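Local coordinates for probable fumarate reductase Ifc3 (Shewanella frigidimarina, PDB 1QO8), which catalyses the one-way reduction of fumarate to succinate in vitro, using one FAD and four covalently bound haems c per subunit, at residues A[184-189]-A[234-239]; A[166-171]-A[541-546]. All blocks are in the same frame, centred on the assembly; numbering follows the deposited sequence.

Interaction 1 (A[184-189]-A[234-239]); sequences VEWFIE and ARVDRT
Arg235 reaches across Trp186 because its CG sits between the backbone N and the carbonyl carbon (chi1 80°) and its chain then bends at chi3, while Trp186 has CG anti to the carbonyl carbon, beside its backbone N (chi1 -68°). The two side chains cross at about a right angle, and the guanidinium lies on one face of the indole, the planes 26° apart. NH1 of Arg235 is only 3.0 Å from CD1 of Trp186, and the cation-pi contact is off-centre, with CZ of Arg235 4.2 Å from the centroid of the five-membered ring; CD of Arg235 adds a CH-pi contact over the same ring. Beyond the indole, both terminal nitrogens of Arg235 close end-on upon a single oxygen of Glu189. NH2 of Arg235 gives the straighter bond, 2.9 Å to OE1 of Glu189 on its anti side; NH1 of Arg235, at 3.3 Å from that oxygen, comes from the same face, farther above the carboxylate plane. NE of Arg235 also forms a salt bridge to Asp190, so the guanidinium has acidic partners at its NE and at its terminal nitrogens; an alanine here would probably leave Glu189 without its cationic mate and uncover the indole face. CG2 of Val236 meets CZ3 of Trp186 at 4.3 Å. Deeper in, Arg238 lays its guanidinium against the helix backbone, CA of Phe187 standing over its centre, and its CD packs 3.5 Å from CD2 of Phe187. Asp182 and Asp190 take the charge of Arg238, and Asp190 thereby joins both arginines. The arrangement ties helix 184-194 to the loop between strands 227-229 and 239-241 of a small antiparallel sheet in the FAD-binding part, where Arg238 and Thr239 facing Lys229 form a classic beta bulge.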
loop_
_atom_site.group_PDB
_atom_site.type_symbol
_atom_site.label_atom_id
_atom_site.label_comp_id
_atom_site.label_asym_id
_atom_site.label_seq_id
_atom_site.Cartn_x
_atom_site.Cartn_y
_atom_site.Cartn_z
ATOM N N VAL A 184 18.845 27.364 2.598
ATOM C CA VAL A 184 18.460 26.009 2.938
ATOM C C VAL A 184 16.968 25.916 3.246
ATOM O O VAL A 184 16.310 24.966 2.800
ATOM C CB VAL A 184 19.291 25.513 4.114
ATOM C CG1 VAL A 184 18.705 24.239 4.714
ATOM C CG2 VAL A 184 20.707 25.217 3.686
ATOM N N GLU A 185 16.398 26.907 3.930
ATOM C CA GLU A 185 15.005 26.889 4.317
ATOM C C GLU A 185 14.167 27.019 3.066
ATOM O O GLU A 185 13.080 26.473 3.066
ATOM C CB GLU A 185 14.615 27.968 5.350
ATOM C CG GLU A 185 15.517 29.202 5.350
ATOM C CD GLU A 185 16.898 28.898 5.914
ATOM O OE1 GLU A 185 17.035 28.522 7.097
ATOM O OE2 GLU A 185 17.885 29.001 5.163
ATOM N N TRP A 186 14.615 27.749 2.046
ATOM C CA TRP A 186 13.858 27.829 0.805
ATOM C C TRP A 186 13.788 26.479 0.099
ATOM O O TRP A 186 12.736 26.057 -0.403
ATOM C CB TRP A 186 14.489 28.918 -0.053
ATOM C CG TRP A 186 14.285 30.305 0.530
ATOM C CD1 TRP A 186 13.578 30.674 1.635
ATOM C CD2 TRP A 186 14.776 31.528 -0.035
ATOM N NE1 TRP A 186 13.619 32.016 1.831
ATOM C CE2 TRP A 186 14.346 32.573 0.806
ATOM C CE3 TRP A 186 15.583 31.830 -1.139
ATOM C CZ2 TRP A 186 14.687 33.917 0.559
ATOM C CZ3 TRP A 186 15.906 33.157 -1.383
ATOM C CH2 TRP A 186 15.460 34.184 -0.534
ATOM N N PHE A 187 14.940 25.828 0.022
ATOM C CA PHE A 187 15.005 24.447 -0.525
ATOM C C PHE A 187 14.036 23.541 0.240
ATOM O O PHE A 187 13.257 22.757 -0.308
ATOM C CB PHE A 187 16.456 23.933 -0.402
ATOM C CG PHE A 187 16.751 22.597 -1.031
ATOM C CD1 PHE A 187 16.085 21.445 -0.656
ATOM C CD2 PHE A 187 17.680 22.480 -2.045
ATOM C CE1 PHE A 187 16.343 20.214 -1.249
ATOM C CE2 PHE A 187 17.951 21.254 -2.653
ATOM C CZ PHE A 187 17.268 20.112 -2.276
ATOM N N ILE A 188 14.136 23.588 1.578
ATOM C CA ILE A 188 13.268 22.796 2.447
ATOM C C ILE A 188 11.815 23.068 2.246
ATOM O O ILE A 188 11.100 22.123 1.855
ATOM C CB ILE A 188 13.697 22.902 3.915
ATOM C CG1 ILE A 188 15.075 22.237 4.044
ATOM C CG2 ILE A 188 12.742 22.257 4.915
ATOM C CD1 ILE A 188 15.773 22.686 5.331
ATOM N N GLU A 189 11.367 24.328 2.313
ATOM C CA GLU A 189 9.979 24.670 2.079
ATOM C C GLU A 189 9.481 24.310 0.688
ATOM O O GLU A 189 8.323 23.925 0.445
ATOM C CB GLU A 189 9.846 26.198 2.218
ATOM C CG GLU A 189 10.108 26.808 3.568
ATOM C CD GLU A 189 10.057 28.330 3.575
ATOM O OE1 GLU A 189 9.566 29.022 2.640
ATOM O OE2 GLU A 189 10.533 28.865 4.606
ATOM N N ALA A 234 10.694 25.266 -7.874
ATOM C CA ALA A 234 11.811 25.889 -7.144
ATOM C C ALA A 234 11.629 27.417 -7.286
ATOM O O ALA A 234 11.214 27.893 -8.362
ATOM C CB ALA A 234 13.123 25.481 -7.708
ATOM N N ARG A 235 11.978 28.112 -6.210
ATOM C CA ARG A 235 11.678 29.545 -6.242
ATOM C C ARG A 235 12.879 30.312 -6.776
ATOM O O ARG A 235 12.724 31.446 -7.188
ATOM C CB ARG A 235 11.252 29.985 -4.833
ATOM C CG ARG A 235 12.395 30.210 -3.907
ATOM C CD ARG A 235 11.965 30.618 -2.491
ATOM N NE ARG A 235 11.143 29.546 -1.912
ATOM C CZ ARG A 235 10.678 29.544 -0.662
ATOM N NH1 ARG A 235 10.983 30.576 0.124
ATOM N NH2 ARG A 235 9.926 28.564 -0.167
ATOM N N VAL A 236 14.079 29.774 -6.742
ATOM C CA VAL A 236 15.269 30.265 -7.416
ATOM C C VAL A 236 15.973 29.105 -8.147
ATOM O O VAL A 236 15.556 27.919 -8.076
ATOM C CB VAL A 236 16.277 30.916 -6.463
ATOM C CG1 VAL A 236 17.291 31.713 -7.303
ATOM C CG2 VAL A 236 15.764 31.978 -5.491
ATOM N N ASP A 237 17.014 29.420 -8.908
ATOM C CA ASP A 237 17.690 28.484 -9.789
ATOM C C ASP A 237 18.586 27.592 -8.928
ATOM O O ASP A 237 19.359 28.186 -8.198
ATOM C CB ASP A 237 18.600 29.245 -10.759
ATOM C CG ASP A 237 17.834 30.088 -11.745
ATOM O OD1 ASP A 237 16.682 30.500 -11.469
ATOM O OD2 ASP A 237 18.467 30.322 -12.801
ATOM N N ARG A 238 18.378 26.299 -8.923
ATOM C CA ARG A 238 19.124 25.411 -8.001
ATOM C C ARG A 238 19.554 24.114 -8.648
ATOM O O ARG A 238 20.142 23.199 -8.101
ATOM C CB ARG A 238 17.997 24.959 -7.030
ATOM C CG ARG A 238 18.376 25.045 -5.584
ATOM C CD ARG A 238 17.178 24.591 -4.746
ATOM N NE ARG A 238 16.817 25.726 -3.903
ATOM C CZ ARG A 238 15.525 26.075 -3.832
ATOM N NH1 ARG A 238 14.538 25.448 -4.463
ATOM N NH2 ARG A 238 15.262 27.145 -3.105
ATOM N N THR A 239 19.200 23.859 -9.875
ATOM C CA THR A 239 19.388 22.625 -10.614
ATOM C C THR A 239 20.694 22.666 -11.402
ATOM O O THR A 239 20.799 23.525 -12.278
ATOM C CB THR A 239 18.162 22.514 -11.552
ATOM O OG1 THR A 239 16.919 22.539 -10.836
ATOM C CG2 THR A 239 18.283 21.207 -12.343
#

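Interaction 2 (A[166-171]-A[541-546]); sequences GMNAVG and GGNAIA. With FAD (flavin-adenine dinucleotide), chain G.
Asn168, on the edge strand 167-168, binds the start of helix 543-563, whose N-cap is Gly542; this helix N-terminus is part of the FAD pocket of the flavoprotein fold. Three hydrogen bonds cross the contact, all given by Asn168. Its backbone N makes a nearly straight bond to O of Gly542 (3.0 Å, 178°). Its side-chain ND2 serves two acceptors, O of Gly541 at 2.7 Å and OD1 of Asn543 at 2.9 Å, the latter in the Asn168 amide plane although the two amides stand almost perpendicular. With CG beside the backbone N (chi1 -70°), the amide reaches over Gly542, where a side chain would collide with OD1 of Asn168. OD1 of Asn168 is in turn probably hydrogen-bonded to OG1 of Thr239. A CA-H...O contact joins CA of Gly542 to O of Gly166.

The apolar contacts lie farther along the helix: the extended Met167 passes alongside it, CB touching CG2 of Ile545 at 3.8 Å and CG and CE meeting Ala546.

The flavin is gripped from both segments. N3 of FAD donates to O of Gly166, while O2 of FAD faces the helix start, whose dipole probably helps stabilise negative charge at the N1-C2=O2 edge. N of Gly542 gives O2 of FAD a weak bond. N of Ile545 gives O2 of FAD a nearly straight one, 2.9 Å and 176°.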
loop_
_atom_site.group_PDB
_atom_site.type_symbol
_atom_site.label_atom_id
_atom_site.label_comp_id
_atom_site.label_asym_id
_atom_site.label_seq_id
_atom_site.Cartn_x
_atom_site.Cartn_y
_atom_site.Cartn_z
ATOM N N GLY A 166 19.242 17.491 -14.145
ATOM C CA GLY A 166 20.131 17.614 -13.094
ATOM C C GLY A 166 19.782 17.402 -11.646
ATOM O O GLY A 166 18.787 16.794 -11.291
ATOM N N MET A 167 20.546 18.031 -10.781
ATOM C CA MET A 167 20.638 17.816 -9.353
ATOM C C MET A 167 20.462 19.149 -8.621
ATOM O O MET A 167 21.132 20.141 -8.956
ATOM C CB MET A 167 22.046 17.247 -9.105
ATOM C CG MET A 167 22.318 17.019 -7.625
ATOM S SD MET A 167 23.767 16.103 -7.135
ATOM C CE MET A 167 23.691 16.332 -5.366
ATOM N N ASN A 168 19.453 19.239 -7.780
ATOM C CA ASN A 168 19.178 20.353 -6.893
ATOM C C ASN A 168 20.181 20.434 -5.765
ATOM O O ASN A 168 20.636 19.445 -5.190
ATOM C CB ASN A 168 17.720 20.243 -6.330
ATOM C CG ASN A 168 16.700 20.499 -7.403
ATOM O OD1 ASN A 168 17.007 21.116 -8.443
ATOM N ND2 ASN A 168 15.449 20.062 -7.309
ATOM N N ALA A 169 20.699 21.637 -5.535
ATOM C CA ALA A 169 21.539 21.876 -4.337
ATOM C C ALA A 169 21.417 23.356 -3.956
ATOM O O ALA A 169 21.061 24.224 -4.759
ATOM C CB ALA A 169 22.977 21.501 -4.577
ATOM N N VAL A 170 21.673 23.676 -2.713
ATOM C CA VAL A 170 21.571 25.023 -2.195
ATOM C C VAL A 170 22.955 25.391 -1.639
ATOM O O VAL A 170 23.469 24.566 -0.908
ATOM C CB VAL A 170 20.546 25.177 -1.064
ATOM C CG1 VAL A 170 20.619 24.166 0.063
ATOM C CG2 VAL A 170 20.775 26.562 -0.404
ATOM N N GLY A 171 23.448 26.585 -1.930
ATOM C CA GLY A 171 24.741 27.006 -1.393
ATOM C C GLY A 171 25.904 26.579 -2.257
ATOM O O GLY A 171 26.988 26.337 -1.725
ATOM N N GLY A 541 11.412 18.003 -9.794
ATOM C CA GLY A 541 12.550 17.862 -10.727
ATOM C C GLY A 541 13.867 18.267 -10.066
ATOM O O GLY A 541 13.931 19.300 -9.388
ATOM N N GLY A 542 14.883 17.397 -10.017
ATOM C CA GLY A 542 16.166 17.649 -9.475
ATOM C C GLY A 542 16.427 17.095 -8.073
ATOM O O GLY A 542 17.572 16.946 -7.605
ATOM N N ASN A 543 15.332 16.762 -7.379
ATOM C CA ASN A 543 15.462 16.324 -5.991
ATOM C C ASN A 543 15.742 14.840 -5.856
ATOM O O ASN A 543 16.400 14.419 -4.899
ATOM C CB ASN A 543 14.115 16.654 -5.306
ATOM C CG ASN A 543 14.190 18.028 -4.675
ATOM O OD1 ASN A 543 15.231 18.689 -4.772
ATOM N ND2 ASN A 543 13.129 18.423 -4.020
ATOM N N ALA A 544 15.263 14.037 -6.795
ATOM C CA ALA A 544 15.544 12.574 -6.693
ATOM C C ALA A 544 16.984 12.221 -7.023
ATOM O O ALA A 544 17.585 11.344 -6.382
ATOM C CB ALA A 544 14.674 11.825 -7.682
ATOM N N ILE A 545 17.571 12.903 -8.032
ATOM C CA ILE A 545 19.014 12.738 -8.282
ATOM C C ILE A 545 19.733 13.190 -7.017
ATOM O O ILE A 545 20.643 12.489 -6.567
ATOM C CB ILE A 545 19.595 13.475 -9.522
ATOM C CG1 ILE A 545 19.090 12.721 -10.722
ATOM C CG2 ILE A 545 21.132 13.532 -9.533
ATOM C CD1 ILE A 545 19.781 11.336 -10.835
ATOM N N ALA A 546 19.320 14.300 -6.392
ATOM C CA ALA A 546 20.036 14.743 -5.213
ATOM C C ALA A 546 19.934 13.781 -4.044
ATOM O O ALA A 546 20.844 13.596 -3.233
ATOM C CB ALA A 546 19.500 16.102 -4.736
HETATM P PA FAD G . 18.189 3.486 -10.291
HETATM O O1A FAD G . 19.083 4.470 -10.980
HETATM O O2A FAD G . 17.108 2.966 -10.922
HETATM O O5B FAD G . 19.098 2.204 -10.275
HETATM C C5B FAD G . 18.746 0.971 -9.521
HETATM C C4B FAD G . 19.792 -0.177 -9.945
HETATM O O4B FAD G . 19.344 -1.365 -9.126
HETATM C C3B FAD G . 19.548 -0.653 -11.415
HETATM O O3B FAD G . 20.550 -0.551 -12.323
HETATM C C2B FAD G . 18.718 -1.981 -11.281
HETATM O O2B FAD G . 18.944 -2.953 -12.331
HETATM C C1B FAD G . 19.343 -2.524 -10.050
HETATM N N9A FAD G . 18.485 -3.484 -9.342
HETATM C C8A FAD G . 17.121 -3.464 -9.189
HETATM N N7A FAD G . 16.673 -4.539 -8.601
HETATM C C5A FAD G . 17.793 -5.323 -8.341
HETATM C C6A FAD G . 17.964 -6.666 -7.791
HETATM N N6A FAD G . 16.983 -7.408 -7.357
HETATM N N1A FAD G . 19.255 -7.066 -7.687
HETATM C C2A FAD G . 20.317 -6.360 -8.205
HETATM N N3A FAD G . 20.243 -5.123 -8.747
HETATM C C4A FAD G . 18.954 -4.692 -8.803
HETATM N N1 FAD G . 15.196 12.997 -11.095
HETATM C C2 FAD G . 15.837 14.104 -10.834
HETATM O O2 FAD G . 16.030 14.605 -9.775
HETATM N N3 FAD G . 16.431 14.902 -11.858
HETATM C C4 FAD G . 16.292 14.413 -13.153
HETATM O O4 FAD G . 16.722 15.054 -14.069
HETATM C C4X FAD G . 15.513 13.205 -13.418
HETATM N N5 FAD G . 15.332 12.782 -14.679
HETATM C C5X FAD G . 14.683 11.622 -14.937
HETATM C C6 FAD G . 14.544 11.231 -16.275
HETATM C C7 FAD G . 13.898 10.055 -16.570
HETATM C C7M FAD G . 13.710 9.566 -17.970
HETATM C C8 FAD G . 13.420 9.242 -15.480
HETATM C C8M FAD G . 12.778 7.923 -15.785
HETATM C C9 FAD G . 13.583 9.607 -14.168
HETATM C C9A FAD G . 14.210 10.788 -13.850
HETATM N N10 FAD G . 14.406 11.285 -12.547
HETATM C C10 FAD G . 15.028 12.449 -12.302
HETATM C "C1'" FAD G . 14.294 10.357 -11.377
HETATM C "C2'" FAD G . 15.723 9.918 -10.913
HETATM O "O2'" FAD G . 16.393 9.722 -12.203
HETATM C "C3'" FAD G . 15.549 8.484 -10.354
HETATM O "O3'" FAD G . 14.639 8.478 -9.247
HETATM C "C4'" FAD G . 16.861 8.154 -9.565
HETATM O "O4'" FAD G . 17.879 8.084 -10.609
HETATM C "C5'" FAD G . 16.666 6.700 -9.002
HETATM O "O5'" FAD G . 18.119 6.286 -8.604
HETATM P P FAD G . 18.421 4.971 -7.861
HETATM O O1P FAD G . 19.916 5.001 -7.640
HETATM O O2P FAD G . 17.531 4.984 -6.788
HETATM O O3P FAD G . 17.921 3.954 -8.764
#

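Overall arrangement
Interaction 2 is buried against the flavin, whereas interaction 1 lies farther from the chain centre and is only partly buried, with Glu189 exposed. Their chemistry follows their places: charged groups and an aromatic face carry the outer contact, main-chain and amide hydrogen bonds with apolar side chains the inner one. The centres are about 9 Å apart and the contacts share the three-stranded antiparallel sheet, in which strand 167-168 pairs with strand 239-241. O of Arg238 lies 3.1 Å from N of Ala169, a probable backbone hydrogen bond, and CZ of Phe187 packs 3.5 Å from OD1 of Asn543, so helix 184-194 also touches the flavin-binding helix start.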